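Local coordinates for putative uncharacterized protein (Helicobacter pylori, PDB 3TDG) that probably acts as a dimeric thiol-disulfide oxidoreductase of the DsbG type, exchanging disulfides through a thioredoxin-fold domain, at residues Val36-Lys41 against Asp82-Ile87; Leu55-Asp60 against Phe93-Ser98; Thr71-Pro76 against Thr117-Ala122; Asp148-Ile153 against Thr177-Val182; Ala194-Glu199 against Lys232-Leu237. One frame throughout, in Å; residues are numbered along the deposited sequence.

Contact 1: Val36-Lys41 against Asp82-Ile87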
# COMPACT_ATOMS: atom_id res chain seq x y z
N VAL A 36 20.92 -0.57 -23.86
CA VAL A 36 19.78 0.22 -24.29
C VAL A 36 18.94 -0.57 -25.26
O VAL A 36 17.75 -0.55 -25.21
CB VAL A 36 20.22 1.52 -24.97
CG1 VAL A 36 19.06 2.21 -25.54
CG2 VAL A 36 20.87 2.41 -23.99
N SER A 37 19.58 -1.30 -26.13
CA SER A 37 18.87 -2.01 -27.14
C SER A 37 18.23 -3.27 -26.59
O SER A 37 17.15 -3.63 -26.96
CB SER A 37 19.80 -2.28 -28.31
OG SER A 37 19.68 -3.59 -28.76
N VAL A 38 18.88 -3.91 -25.64
CA VAL A 38 18.30 -5.05 -25.01
C VAL A 38 17.04 -4.67 -24.27
O VAL A 38 16.06 -5.35 -24.32
CB VAL A 38 19.29 -5.74 -24.10
CG1 VAL A 38 18.63 -6.82 -23.38
CG2 VAL A 38 20.43 -6.27 -24.87
N ILE A 39 17.05 -3.54 -23.60
CA ILE A 39 15.89 -3.11 -22.88
C ILE A 39 14.80 -2.68 -23.83
O ILE A 39 13.67 -3.03 -23.66
CB ILE A 39 16.21 -1.99 -21.91
CG1 ILE A 39 16.92 -2.56 -20.70
CG2 ILE A 39 14.97 -1.35 -21.42
CD1 ILE A 39 17.66 -1.55 -19.93
N GLU A 40 15.15 -1.93 -24.85
CA GLU A 40 14.17 -1.48 -25.80
C GLU A 40 13.35 -2.60 -26.42
O GLU A 40 12.18 -2.49 -26.49
CB GLU A 40 14.80 -0.63 -26.88
CG GLU A 40 13.79 0.24 -27.50
CD GLU A 40 14.34 1.13 -28.56
OE1 GLU A 40 15.40 0.85 -29.10
OE2 GLU A 40 13.68 2.10 -28.85
N LYS A 41 13.99 -3.67 -26.85
CA LYS A 41 13.29 -4.77 -27.53
C LYS A 41 12.23 -5.43 -26.66
O LYS A 41 11.18 -5.83 -27.17
CB LYS A 41 14.25 -5.89 -27.94
CG LYS A 41 15.45 -5.47 -28.73
CD LYS A 41 16.46 -6.65 -28.80
CE LYS A 41 16.51 -7.27 -30.19
NZ LYS A 41 16.91 -6.24 -31.21
N ASP A 82 29.33 -6.66 -21.71
CA ASP A 82 28.78 -6.59 -23.06
C ASP A 82 27.37 -5.96 -23.11
O ASP A 82 26.82 -5.78 -24.19
CB ASP A 82 28.81 -7.97 -23.72
CG ASP A 82 27.99 -9.01 -22.97
OD1 ASP A 82 27.98 -10.17 -23.43
OD2 ASP A 82 27.34 -8.67 -21.95
N GLY A 83 26.80 -5.61 -21.95
CA GLY A 83 25.47 -4.99 -21.88
C GLY A 83 24.32 -5.95 -22.14
O GLY A 83 23.19 -5.51 -22.35
N ASN A 84 24.60 -7.26 -22.10
CA ASN A 84 23.62 -8.29 -22.41
C ASN A 84 22.86 -8.86 -21.23
O ASN A 84 21.91 -9.62 -21.42
CB ASN A 84 24.28 -9.42 -23.20
CG ASN A 84 24.49 -9.06 -24.65
OD1 ASN A 84 23.62 -8.47 -25.29
ND2 ASN A 84 25.65 -9.42 -25.19
N LEU A 85 23.30 -8.55 -20.01
CA LEU A 85 22.62 -8.97 -18.79
C LEU A 85 22.40 -7.75 -17.90
O LEU A 85 23.31 -6.96 -17.66
CB LEU A 85 23.42 -10.06 -18.06
CG LEU A 85 22.96 -10.53 -16.67
CD1 LEU A 85 21.59 -11.22 -16.71
CD2 LEU A 85 24.01 -11.43 -16.05
N ILE A 86 21.16 -7.57 -17.45
CA ILE A 86 20.76 -6.36 -16.78
C ILE A 86 19.90 -6.80 -15.60
O ILE A 86 18.87 -7.46 -15.79
CB ILE A 86 19.96 -5.44 -17.74
CG1 ILE A 86 20.88 -4.88 -18.84
CG2 ILE A 86 19.28 -4.30 -16.99
CD1 ILE A 86 20.26 -4.78 -20.21
N ILE A 87 20.32 -6.42 -14.40
CA ILE A 87 19.62 -6.79 -13.17
C ILE A 87 19.33 -5.51 -12.40
O ILE A 87 20.23 -4.71 -12.15
CB ILE A 87 20.47 -7.76 -12.31
CG1 ILE A 87 20.80 -9.01 -13.12
CG2 ILE A 87 19.72 -8.15 -11.02
CD1 ILE A 87 22.04 -9.76 -12.65

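Contact 2: Leu55-Asp60 against Phe93-Ser98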
# COMPACT_ATOMS: atom_id res chain seq x y z
N LEU A 55 32.35 -2.04 -9.87
CA LEU A 55 32.22 -2.72 -8.59
C LEU A 55 33.51 -3.43 -8.21
O LEU A 55 34.08 -4.15 -8.99
CB LEU A 55 31.11 -3.74 -8.62
CG LEU A 55 29.69 -3.35 -8.97
CD1 LEU A 55 28.89 -4.59 -9.00
CD2 LEU A 55 29.16 -2.41 -7.98
N LYS A 56 33.96 -3.22 -6.99
CA LYS A 56 35.17 -3.85 -6.50
C LYS A 56 34.97 -5.33 -6.56
O LYS A 56 35.88 -6.10 -6.68
CB LYS A 56 35.39 -3.48 -5.05
CG LYS A 56 35.36 -2.03 -4.74
CD LYS A 56 36.69 -1.39 -4.96
CE LYS A 56 36.86 -0.14 -4.13
NZ LYS A 56 37.80 0.80 -4.77
N SER A 57 33.72 -5.70 -6.47
CA SER A 57 33.34 -7.03 -6.16
C SER A 57 33.23 -7.94 -7.40
O SER A 57 33.20 -9.15 -7.29
CB SER A 57 32.04 -6.94 -5.39
OG SER A 57 31.58 -8.21 -5.10
N SER A 58 33.20 -7.35 -8.57
CA SER A 58 33.19 -8.13 -9.79
C SER A 58 33.92 -7.45 -10.91
O SER A 58 33.94 -6.25 -11.00
CB SER A 58 31.78 -8.38 -10.24
OG SER A 58 31.80 -8.84 -11.56
N GLN A 59 34.49 -8.21 -11.81
CA GLN A 59 35.18 -7.62 -12.92
C GLN A 59 34.27 -7.46 -14.13
O GLN A 59 34.48 -6.60 -14.94
CB GLN A 59 36.39 -8.45 -13.31
CG GLN A 59 37.54 -8.38 -12.34
CD GLN A 59 38.47 -7.21 -12.60
OE1 GLN A 59 38.02 -6.09 -12.83
NE2 GLN A 59 39.77 -7.47 -12.56
N ASP A 60 33.28 -8.32 -14.27
CA ASP A 60 32.40 -8.19 -15.41
C ASP A 60 31.23 -7.23 -15.16
O ASP A 60 30.74 -6.62 -16.06
CB ASP A 60 31.91 -9.56 -15.87
CG ASP A 60 30.96 -9.47 -17.06
OD1 ASP A 60 31.37 -9.01 -18.12
OD2 ASP A 60 29.80 -9.89 -16.93
N PHE A 93 21.11 -6.42 -1.57
CA PHE A 93 22.44 -6.35 -2.13
C PHE A 93 23.47 -6.64 -1.03
O PHE A 93 23.51 -5.95 -0.01
CB PHE A 93 22.74 -4.96 -2.71
CG PHE A 93 24.11 -4.86 -3.28
CD1 PHE A 93 24.34 -5.20 -4.62
CD2 PHE A 93 25.18 -4.47 -2.49
CE1 PHE A 93 25.61 -5.15 -5.16
CE2 PHE A 93 26.48 -4.41 -3.02
CZ PHE A 93 26.69 -4.76 -4.36
N PHE A 94 24.31 -7.63 -1.23
CA PHE A 94 25.35 -7.93 -0.24
C PHE A 94 26.64 -8.20 -0.93
O PHE A 94 26.67 -8.77 -2.03
CB PHE A 94 24.96 -9.09 0.67
CG PHE A 94 23.60 -8.95 1.26
CD1 PHE A 94 23.39 -8.14 2.38
CD2 PHE A 94 22.52 -9.60 0.69
CE1 PHE A 94 22.12 -7.98 2.91
CE2 PHE A 94 21.24 -9.45 1.23
CZ PHE A 94 21.04 -8.64 2.33
N SER A 95 27.72 -7.77 -0.29
CA SER A 95 29.06 -8.02 -0.80
C SER A 95 30.04 -8.15 0.35
O SER A 95 29.84 -7.53 1.41
CB SER A 95 29.49 -6.89 -1.73
OG SER A 95 30.77 -7.17 -2.25
N ASN A 96 31.09 -8.96 0.17
CA ASN A 96 32.22 -8.92 1.11
C ASN A 96 32.98 -7.59 1.00
O ASN A 96 33.76 -7.25 1.90
CB ASN A 96 33.17 -10.12 0.94
CG ASN A 96 34.07 -10.00 -0.29
OD1 ASN A 96 33.63 -9.57 -1.37
ND2 ASN A 96 35.33 -10.39 -0.14
N LYS A 97 32.76 -6.84 -0.08
CA LYS A 97 33.40 -5.52 -0.23
C LYS A 97 32.47 -4.43 0.27
O LYS A 97 31.43 -4.13 -0.35
CB LYS A 97 33.82 -5.23 -1.68
CG LYS A 97 34.47 -6.40 -2.39
CD LYS A 97 35.82 -6.76 -1.78
CE LYS A 97 36.96 -6.19 -2.59
NZ LYS A 97 38.13 -5.86 -1.72
N SER A 98 32.85 -3.84 1.40
CA SER A 98 32.08 -2.77 2.03
C SER A 98 31.88 -1.51 1.14
O SER A 98 30.87 -0.81 1.28
CB SER A 98 32.72 -2.37 3.36
OG SER A 98 31.83 -1.55 4.11

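Contact 3: Thr71-Pro76 against Thr117-Ala122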
# COMPACT_ATOMS: atom_id res chain seq x y z
N THR A 71 8.38 7.76 -17.17
CA THR A 71 8.18 8.25 -15.82
C THR A 71 9.26 9.25 -15.38
O THR A 71 9.07 9.97 -14.41
CB THR A 71 8.20 7.08 -14.82
OG1 THR A 71 9.47 6.42 -14.92
CG2 THR A 71 7.04 6.08 -15.10
N LYS A 72 10.38 9.26 -16.11
CA LYS A 72 11.59 10.01 -15.74
C LYS A 72 12.25 9.50 -14.44
O LYS A 72 13.21 10.10 -13.96
CB LYS A 72 11.36 11.54 -15.68
CG LYS A 72 10.61 12.14 -16.88
CD LYS A 72 11.40 11.95 -18.16
CE LYS A 72 10.61 12.47 -19.35
NZ LYS A 72 11.25 11.95 -20.58
N TYR A 73 11.74 8.39 -13.89
CA TYR A 73 12.36 7.74 -12.73
C TYR A 73 13.78 7.29 -13.06
O TYR A 73 14.05 6.83 -14.18
CB TYR A 73 11.52 6.55 -12.24
CG TYR A 73 10.19 6.96 -11.65
CD1 TYR A 73 10.01 8.21 -11.06
CD2 TYR A 73 9.10 6.08 -11.65
CE1 TYR A 73 8.80 8.58 -10.50
CE2 TYR A 73 7.87 6.45 -11.09
CZ TYR A 73 7.74 7.71 -10.53
OH TYR A 73 6.55 8.11 -9.97
N ASN A 74 14.68 7.48 -12.09
CA ASN A 74 16.04 6.99 -12.21
C ASN A 74 16.09 5.59 -11.63
O ASN A 74 15.64 5.36 -10.51
CB ASN A 74 17.03 7.88 -11.46
CG ASN A 74 17.23 9.23 -12.13
OD1 ASN A 74 16.40 9.71 -12.91
ND2 ASN A 74 18.35 9.87 -11.79
N ILE A 75 16.63 4.65 -12.40
CA ILE A 75 16.60 3.24 -12.04
C ILE A 75 18.03 2.72 -12.02
O ILE A 75 18.73 2.81 -13.03
CB ILE A 75 15.78 2.41 -13.06
CG1 ILE A 75 14.39 3.04 -13.33
CG2 ILE A 75 15.69 0.92 -12.63
CD1 ILE A 75 13.45 3.02 -12.10
N PRO A 76 18.48 2.21 -10.85
CA PRO A 76 19.80 1.61 -10.71
C PRO A 76 19.84 0.13 -11.11
O PRO A 76 18.94 -0.64 -10.77
CB PRO A 76 20.11 1.80 -9.22
CG PRO A 76 18.78 1.73 -8.57
CD PRO A 76 17.84 2.45 -9.54
N THR A 117 10.68 13.21 -5.62
CA THR A 117 10.44 14.56 -6.16
C THR A 117 9.72 14.54 -7.52
O THR A 117 8.80 15.33 -7.76
CB THR A 117 11.75 15.36 -6.33
OG1 THR A 117 12.42 15.44 -5.07
CG2 THR A 117 11.49 16.77 -6.83
N GLN A 118 10.18 13.65 -8.40
CA GLN A 118 9.59 13.50 -9.73
C GLN A 118 8.10 13.11 -9.61
O GLN A 118 7.25 13.69 -10.28
CB GLN A 118 10.38 12.48 -10.56
CG GLN A 118 9.76 12.17 -11.93
CD GLN A 118 9.64 13.42 -12.80
OE1 GLN A 118 10.58 14.21 -12.91
NE2 GLN A 118 8.48 13.60 -13.43
N GLN A 119 7.81 12.15 -8.73
CA GLN A 119 6.45 11.68 -8.50
C GLN A 119 5.60 12.81 -7.93
O GLN A 119 4.43 12.95 -8.29
CB GLN A 119 6.48 10.51 -7.52
CG GLN A 119 5.12 9.89 -7.19
CD GLN A 119 5.24 8.73 -6.21
OE1 GLN A 119 4.82 7.61 -6.49
NE2 GLN A 119 5.85 9.00 -5.06
N ASN A 120 6.19 13.61 -7.05
CA ASN A 120 5.47 14.73 -6.48
C ASN A 120 5.13 15.78 -7.54
O ASN A 120 4.01 16.28 -7.58
CB ASN A 120 6.25 15.35 -5.31
CG ASN A 120 5.34 16.12 -4.38
OD1 ASN A 120 4.54 15.53 -3.66
ND2 ASN A 120 5.45 17.44 -4.41
N SER A 121 6.08 16.10 -8.42
CA SER A 121 5.81 17.03 -9.52
C SER A 121 4.68 16.53 -10.44
O SER A 121 3.78 17.29 -10.79
CB SER A 121 7.08 17.32 -10.33
OG SER A 121 7.98 18.10 -9.57
N ALA A 122 4.74 15.24 -10.79
CA ALA A 122 3.73 14.65 -11.67
C ALA A 122 2.34 14.63 -11.01
O ALA A 122 1.33 14.83 -11.67
CB ALA A 122 4.14 13.24 -12.11
O HOH W 1 6.73 10.83 -13.38
O HOH W 2 5.20 5.99 -9.38

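Contact 4: Asp148-Ile153 against Thr177-Val182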
# COMPACT_ATOMS: atom_id res chain seq x y z
N ASP A 148 4.98 32.69 -21.45
CA ASP A 148 5.02 31.22 -21.43
C ASP A 148 5.42 30.63 -20.06
O ASP A 148 5.34 29.42 -19.85
CB ASP A 148 5.94 30.70 -22.53
CG ASP A 148 5.27 30.69 -23.89
OD1 ASP A 148 4.34 31.50 -24.12
OD2 ASP A 148 5.69 29.86 -24.75
N LYS A 149 5.84 31.50 -19.15
CA LYS A 149 6.29 31.04 -17.83
C LYS A 149 5.09 30.99 -16.87
O LYS A 149 4.57 32.02 -16.44
CB LYS A 149 7.42 31.94 -17.30
CG LYS A 149 8.69 31.93 -18.20
CD LYS A 149 9.79 32.82 -17.61
CE LYS A 149 10.61 33.51 -18.71
NZ LYS A 149 11.49 34.61 -18.19
N ILE A 150 4.64 29.78 -16.56
CA ILE A 150 3.38 29.57 -15.85
C ILE A 150 3.56 29.41 -14.34
O ILE A 150 4.23 28.48 -13.89
CB ILE A 150 2.59 28.36 -16.42
CG1 ILE A 150 2.29 28.54 -17.92
CG2 ILE A 150 1.28 28.13 -15.64
CD1 ILE A 150 1.22 29.57 -18.25
N LEU A 151 2.93 30.31 -13.58
CA LEU A 151 2.89 30.22 -12.12
C LEU A 151 1.47 29.97 -11.61
O LEU A 151 0.61 30.83 -11.73
CB LEU A 151 3.46 31.50 -11.49
CG LEU A 151 3.41 31.69 -9.98
CD1 LEU A 151 4.14 30.57 -9.24
CD2 LEU A 151 4.02 33.03 -9.65
N TYR A 152 1.25 28.80 -11.03
CA TYR A 152 -0.00 28.50 -10.37
C TYR A 152 0.03 29.02 -8.93
O TYR A 152 1.01 28.79 -8.21
CB TYR A 152 -0.24 27.00 -10.35
CG TYR A 152 -0.91 26.46 -11.58
CD1 TYR A 152 -2.30 26.54 -11.73
CD2 TYR A 152 -0.16 25.88 -12.61
CE1 TYR A 152 -2.94 26.04 -12.86
CE2 TYR A 152 -0.79 25.37 -13.76
CZ TYR A 152 -2.17 25.45 -13.87
OH TYR A 152 -2.81 24.97 -15.00
N ILE A 153 -1.03 29.70 -8.52
CA ILE A 153 -1.19 30.16 -7.15
C ILE A 153 -2.52 29.66 -6.57
O ILE A 153 -3.59 30.12 -6.97
CB ILE A 153 -1.12 31.70 -7.07
CG1 ILE A 153 0.18 32.21 -7.71
CG2 ILE A 153 -1.27 32.19 -5.60
CD1 ILE A 153 0.38 33.67 -7.65
N THR A 177 3.21 34.40 -16.32
CA THR A 177 1.76 34.37 -16.44
C THR A 177 1.26 33.59 -15.24
O THR A 177 1.71 32.47 -14.99
CB THR A 177 1.29 33.74 -17.77
OG1 THR A 177 1.41 34.73 -18.80
CG2 THR A 177 -0.18 33.30 -17.70
N VAL A 178 0.36 34.21 -14.49
CA VAL A 178 -0.20 33.62 -13.28
C VAL A 178 -1.56 32.98 -13.54
O VAL A 178 -2.45 33.60 -14.14
CB VAL A 178 -0.32 34.69 -12.16
CG1 VAL A 178 -1.20 34.19 -10.99
CG2 VAL A 178 1.07 35.10 -11.70
N ARG A 179 -1.70 31.72 -13.11
CA ARG A 179 -2.99 31.06 -13.03
C ARG A 179 -3.42 30.96 -11.57
O ARG A 179 -3.02 30.05 -10.83
CB ARG A 179 -2.97 29.68 -13.67
CG ARG A 179 -2.67 29.74 -15.17
CD ARG A 179 -2.69 28.38 -15.81
NE ARG A 179 -2.38 28.50 -17.23
CZ ARG A 179 -1.96 27.51 -18.00
NH1 ARG A 179 -1.80 26.29 -17.51
NH2 ARG A 179 -1.72 27.74 -19.29
N MET A 180 -4.25 31.91 -11.15
CA MET A 180 -4.73 31.94 -9.79
C MET A 180 -5.95 31.01 -9.61
O MET A 180 -6.96 31.15 -10.30
CB MET A 180 -5.07 33.37 -9.40
CG MET A 180 -5.24 33.56 -7.91
SD MET A 180 -4.99 35.28 -7.48
CE MET A 180 -5.79 35.32 -5.88
N VAL A 181 -5.83 30.05 -8.70
CA VAL A 181 -6.88 29.09 -8.42
C VAL A 181 -7.48 29.44 -7.05
O VAL A 181 -6.85 29.19 -6.01
CB VAL A 181 -6.31 27.65 -8.41
CG1 VAL A 181 -7.39 26.62 -8.07
CG2 VAL A 181 -5.66 27.33 -9.77
N VAL A 182 -8.67 30.04 -7.07
CA VAL A 182 -9.30 30.57 -5.85
C VAL A 182 -10.21 29.51 -5.24
O VAL A 182 -11.24 29.15 -5.82
CB VAL A 182 -10.04 31.92 -6.09
CG1 VAL A 182 -10.59 32.51 -4.77
CG2 VAL A 182 -9.11 32.91 -6.73

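Contact 5: Ala194-Glu199 against Lys232-Leu237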
# COMPACT_ATOMS: atom_id res chain seq x y z
N ALA A 194 -15.17 32.42 -3.10
CA ALA A 194 -14.68 31.73 -4.32
C ALA A 194 -15.78 31.64 -5.39
O ALA A 194 -15.52 31.90 -6.57
CB ALA A 194 -14.16 30.31 -3.96
N ALA A 195 -17.01 31.31 -4.97
CA ALA A 195 -18.18 31.27 -5.88
C ALA A 195 -18.46 32.60 -6.57
O ALA A 195 -18.69 32.65 -7.78
CB ALA A 195 -19.45 30.76 -5.13
N LEU A 196 -18.44 33.68 -5.80
CA LEU A 196 -18.67 35.03 -6.32
C LEU A 196 -17.57 35.42 -7.28
O LEU A 196 -17.82 36.07 -8.30
CB LEU A 196 -18.72 36.04 -5.14
CG LEU A 196 -19.88 35.92 -4.13
CD1 LEU A 196 -19.67 36.81 -2.86
CD2 LEU A 196 -21.23 36.26 -4.77
N ILE A 197 -16.34 35.03 -6.95
CA ILE A 197 -15.23 35.26 -7.85
C ILE A 197 -15.44 34.52 -9.20
O ILE A 197 -15.20 35.10 -10.26
CB ILE A 197 -13.83 34.96 -7.19
CG1 ILE A 197 -13.41 36.14 -6.29
CG2 ILE A 197 -12.73 34.77 -8.26
CD1 ILE A 197 -12.45 35.78 -5.15
N GLN A 198 -15.89 33.27 -9.15
CA GLN A 198 -16.16 32.49 -10.38
C GLN A 198 -17.24 33.22 -11.20
O GLN A 198 -17.11 33.39 -12.41
CB GLN A 198 -16.65 31.07 -10.05
CG GLN A 198 -15.55 30.08 -9.61
CD GLN A 198 -14.47 29.96 -10.66
OE1 GLN A 198 -14.76 29.69 -11.81
NE2 GLN A 198 -13.23 30.21 -10.27
N GLU A 199 -18.31 33.64 -10.52
CA GLU A 199 -19.42 34.33 -11.21
C GLU A 199 -18.95 35.63 -11.82
O GLU A 199 -19.23 35.91 -12.97
CB GLU A 199 -20.58 34.57 -10.23
CG GLU A 199 -21.78 35.34 -10.81
CD GLU A 199 -22.92 35.40 -9.80
OE1 GLU A 199 -22.77 36.06 -8.75
OE2 GLU A 199 -23.96 34.74 -10.03
N LYS A 232 -25.87 37.82 -2.78
CA LYS A 232 -26.55 36.55 -3.06
C LYS A 232 -25.57 35.60 -3.72
O LYS A 232 -24.87 35.97 -4.66
CB LYS A 232 -27.80 36.76 -3.92
CG LYS A 232 -29.05 37.05 -3.08
CD LYS A 232 -30.16 37.67 -3.91
CE LYS A 232 -31.20 38.29 -3.00
NZ LYS A 232 -32.33 38.82 -3.79
N GLU A 233 -25.51 34.39 -3.18
CA GLU A 233 -24.52 33.39 -3.58
C GLU A 233 -25.11 32.43 -4.61
O GLU A 233 -26.09 31.75 -4.31
CB GLU A 233 -24.07 32.60 -2.35
CG GLU A 233 -23.03 31.53 -2.65
CD GLU A 233 -23.00 30.45 -1.60
OE1 GLU A 233 -24.00 29.71 -1.45
OE2 GLU A 233 -21.95 30.32 -0.92
N PRO A 234 -24.52 32.38 -5.83
CA PRO A 234 -24.98 31.42 -6.84
C PRO A 234 -24.71 29.96 -6.41
O PRO A 234 -23.56 29.59 -6.11
CB PRO A 234 -24.19 31.81 -8.09
CG PRO A 234 -23.01 32.57 -7.58
CD PRO A 234 -23.49 33.29 -6.35
N GLU A 235 -25.78 29.17 -6.39
CA GLU A 235 -25.78 27.81 -5.83
C GLU A 235 -24.93 26.84 -6.63
O GLU A 235 -24.15 26.07 -6.06
CB GLU A 235 -27.20 27.25 -5.78
CG GLU A 235 -27.47 26.39 -4.57
CD GLU A 235 -27.94 27.20 -3.37
OE1 GLU A 235 -27.73 26.75 -2.22
OE2 GLU A 235 -28.52 28.30 -3.58
N ASP A 236 -25.14 26.86 -7.95
CA ASP A 236 -24.40 26.06 -8.92
C ASP A 236 -22.88 26.24 -8.75
O ASP A 236 -22.13 25.26 -8.68
CB ASP A 236 -24.81 26.46 -10.35
CG ASP A 236 -24.85 27.99 -10.56
OD1 ASP A 236 -25.16 28.75 -9.60
OD2 ASP A 236 -24.56 28.44 -11.69
N LEU A 237 -22.45 27.50 -8.67
CA LEU A 237 -21.03 27.79 -8.59
C LEU A 237 -20.43 27.36 -7.25
O LEU A 237 -19.28 26.94 -7.22
CB LEU A 237 -20.75 29.26 -8.90
CG LEU A 237 -21.04 29.67 -10.34
CD1 LEU A 237 -20.83 31.14 -10.52
CD2 LEU A 237 -20.21 28.91 -11.37

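Contact 1: Val36-Lys41 against Asp82-Ile87
Ile86 and the pair Val38 and Ile39 meet through methyl and methylene groups. The CD1 methyl of Ile86 reaches from the strand to the helix and lies 4.0 Å from CG1 of Ile39 and 4.1 Å from CG1 of Val38, so a single methyl serves both helix residues. The side chains of Val38 and Ile86 run alongside one another, pointing opposite ways, whereas Ile39 runs slantwise to Ile86. Val38 divides its two branches: with CG1 anti to the backbone N (chi1 175°), CG2 is left to face the turn, where it lies 3.8 Å from the carbonyl O of Gly83 and 3.9 Å from OD1 of Asn84.

The turn is shaped by its own polar groups. OD2 of Asp82 accepts the backbone N of Asn84 at 3.1 Å, an Asx turn, while ND2 of Asn84 donates to OD1 of Asp82 at 3.0 Å, meeting it from above the carboxylate plane. Both carboxylate oxygens are thus engaged, and the Asn84 amide is steadied further by Asn34, whose ND2 donates to OD1 of Asn84. Gly83 bends the chain here with a positive phi, a conformation glycine adopts easily.

In the DsbG-type N-terminal domain the contact lays helix 33-43 against strand 85-88. Ile86 also touches Leu77 and Val79 of strand 74-79, and Ile86 and Ile87 continue the sheet antiparallel into the second subunit.

Contact 2: Leu55-Asp60 against Phe93-Ser98
The hydroxyl of Ser95 is gripped by several groups. Its OG shares a hydrogen bond with OG of Ser57, 3.1 Å away across the contact, and the backbone N of Lys97 donates to OG of Ser95 at 3.0 Å. The bond from Lys97 is fairly straight, 160° at the hydrogen, and closes an ST turn that bends the chain out of strand 93-95. A further, weak hydrogen bond links OG of Ser95 to the carbonyl O of Asn84 of the second subunit. Both serines have OG anti to the backbone N (chi1 177° in Ser57), which lets the two oxygens meet between the segments.

Ser57 sits in a type I beta turn running from Leu55 to Ser58, after strand 48-54, and Lys97 is the N-cap residue of the long helix 98-129. The contact therefore brings the loop between strands 48-54 and 62-67 to the start of that helix. Asp100, in its first turn, accepts the backbone N of Lys56.

Beside the hydroxyl pair the packing is aliphatic. CG of Lys97 lies 3.9 Å from CB of Ser57, and CE of Lys97 folds back to 4.0 Å from CB of Lys56. Successive bends, the first at chi2 (-66°), bring the Lys97 methylenes over the turn. Leu85 of the second subunit packs on Ser57, and the carbonyl O of Ser95 accepts a hydrogen bond from NE2 of Gln42 of the second subunit.

Contact 3: Thr71-Pro76 against Thr117-Ala122
Gln118 on the helix is packed closely against the turn of residues 71-73. Its CG lies 3.4 Å from the carbonyl O of Thr71 and 4.0 Å from CE1 of Tyr73, while its CD is 3.8 Å from CB of Lys72. A bend at chi2 (59°) folds the Gln118 amide back over Lys72, with its plane 66° from that of the Tyr73 ring. Gln119, by contrast, is extended beyond CG and runs by the phenol: its CB comes within 3.4 Å of OH of Tyr73, and its amide plane stands almost perpendicular to the ring.

Looser, water-mediated links lie at two places. One water donates to the carbonyl O of Thr71 at 2.7 Å and accepts from NE2 of Gln118. The other lies 2.6 Å from OH of Tyr73 and makes a weak bond to OE1 of Gln119. OG1 of Thr71 accepts the backbone N of Tyr73 at 3.2 Å, forming an ST turn.

The contact joins the turn leading into strand 74-79 to helix 98-129, where OD1 of Asn115 accepts from the backbone N of Asn74. Between these two segments, direct contact is by van der Waals packing and the polar links pass through water, consistent with a hydrated surface junction.

Contact 4: Asp148-Ile153 against Thr177-Val182
Two neighbouring parallel strands of the thioredoxin-fold sheet, 150-155 and 177-182, are joined here by a ladder of five backbone hydrogen bonds. Thr177 N donates to Lys149 O at 2.7 Å, Leu151 N to Thr177 O, Arg179 N to Leu151 O, Ile153 N to Arg179 O, and Val181 N to Ile153 O at 2.8 Å. The axes of segments 150-153 and 177-182 differ by 22° in direction.

On the face carrying Ile150, Tyr152 and Arg179, the arginine side chain is stretched from CG to NE and passes over the tyrosine. CB of Arg179 makes a CH-pi contact with the Tyr152 ring face, 4.1 Å from its centroid. NH1 of Arg179 then donates to OH of Tyr152 at 3.0 Å, close to the guanidinium plane, while CD1 of Ile150 lies over one guanidinium face, toward its rim, 3.6 Å from NH2 of Arg179. Glu138 of strand 137-139 forms a salt bridge with NE of Arg179.

Helices 160-167 and 169-175 connect the two strands, giving a beta-alpha-beta crossover. Leu151, Ile153 and Val178 occupy the other face, where CD1 of Ile153 touches CG1 of Val178 at 3.7 Å and CD2 of Leu151 lies beside CG2 of Val178 at 4.1 Å. Leu169, His172 and Leu173 of helix 169-175 pack on Val178.

Contact 5: Ala194-Glu199 against Lys232-Leu237
Glu199 and Pro234 are set slantwise to each other, with the carboxylate end of the glutamate against the proline ring: OE2 of Glu199 lies 3.4 Å from CG of Pro234. In Glu199 CG is anti to the backbone N (chi1 177°) and the chain runs on extended. Leu196 meets the same proline at about a right angle, its CD2 4.1 Å from CD of Pro234 and 3.7 Å from the carbonyl O of Lys232.

Leu237 points its CD1 methyl at the base of Glu199, 3.5 Å from CB of Glu199. CD1 of Leu237 also lies 3.8 Å from the carbonyl O of Ala195, whose own CB is 4.3 Å from CB of Leu237. The small alanine lets the backbones approach to 5.3 Å between CA of Ala195 and CA of Leu237.

Pro234 is the N-cap residue of helix 235-249, so the contact lays the start of that helix against helix 188-206. Further along, Ala194 and Gln198 touch Val241, while Ile197 faces helix 211-222.

How the contacts relate
Contacts 1, 2 and 3 all belong to the N-terminal domain, and their segments alternate along the chain. Contacts 1 and 3 reach adjacent strands of one antiparallel sheet, their centres about 21 Å apart, while contacts 1 and 2 both touch the second subunit. Helix 98-129 starts beside contact 2 and passes through contact 3, whose centre lies about 23 Å from that of contact 4 in the thioredoxin-fold domain. Contacts 4 and 5 touch directly: Val182 O is 3.6 Å from Ala194 CB. The Met180 side chain in contact 4 lies close to Cys159 and Cys162, a probable thioredoxin-type CxxC site, but makes no contact with them. Contacts 2 and 5 have centres about 65 Å apart.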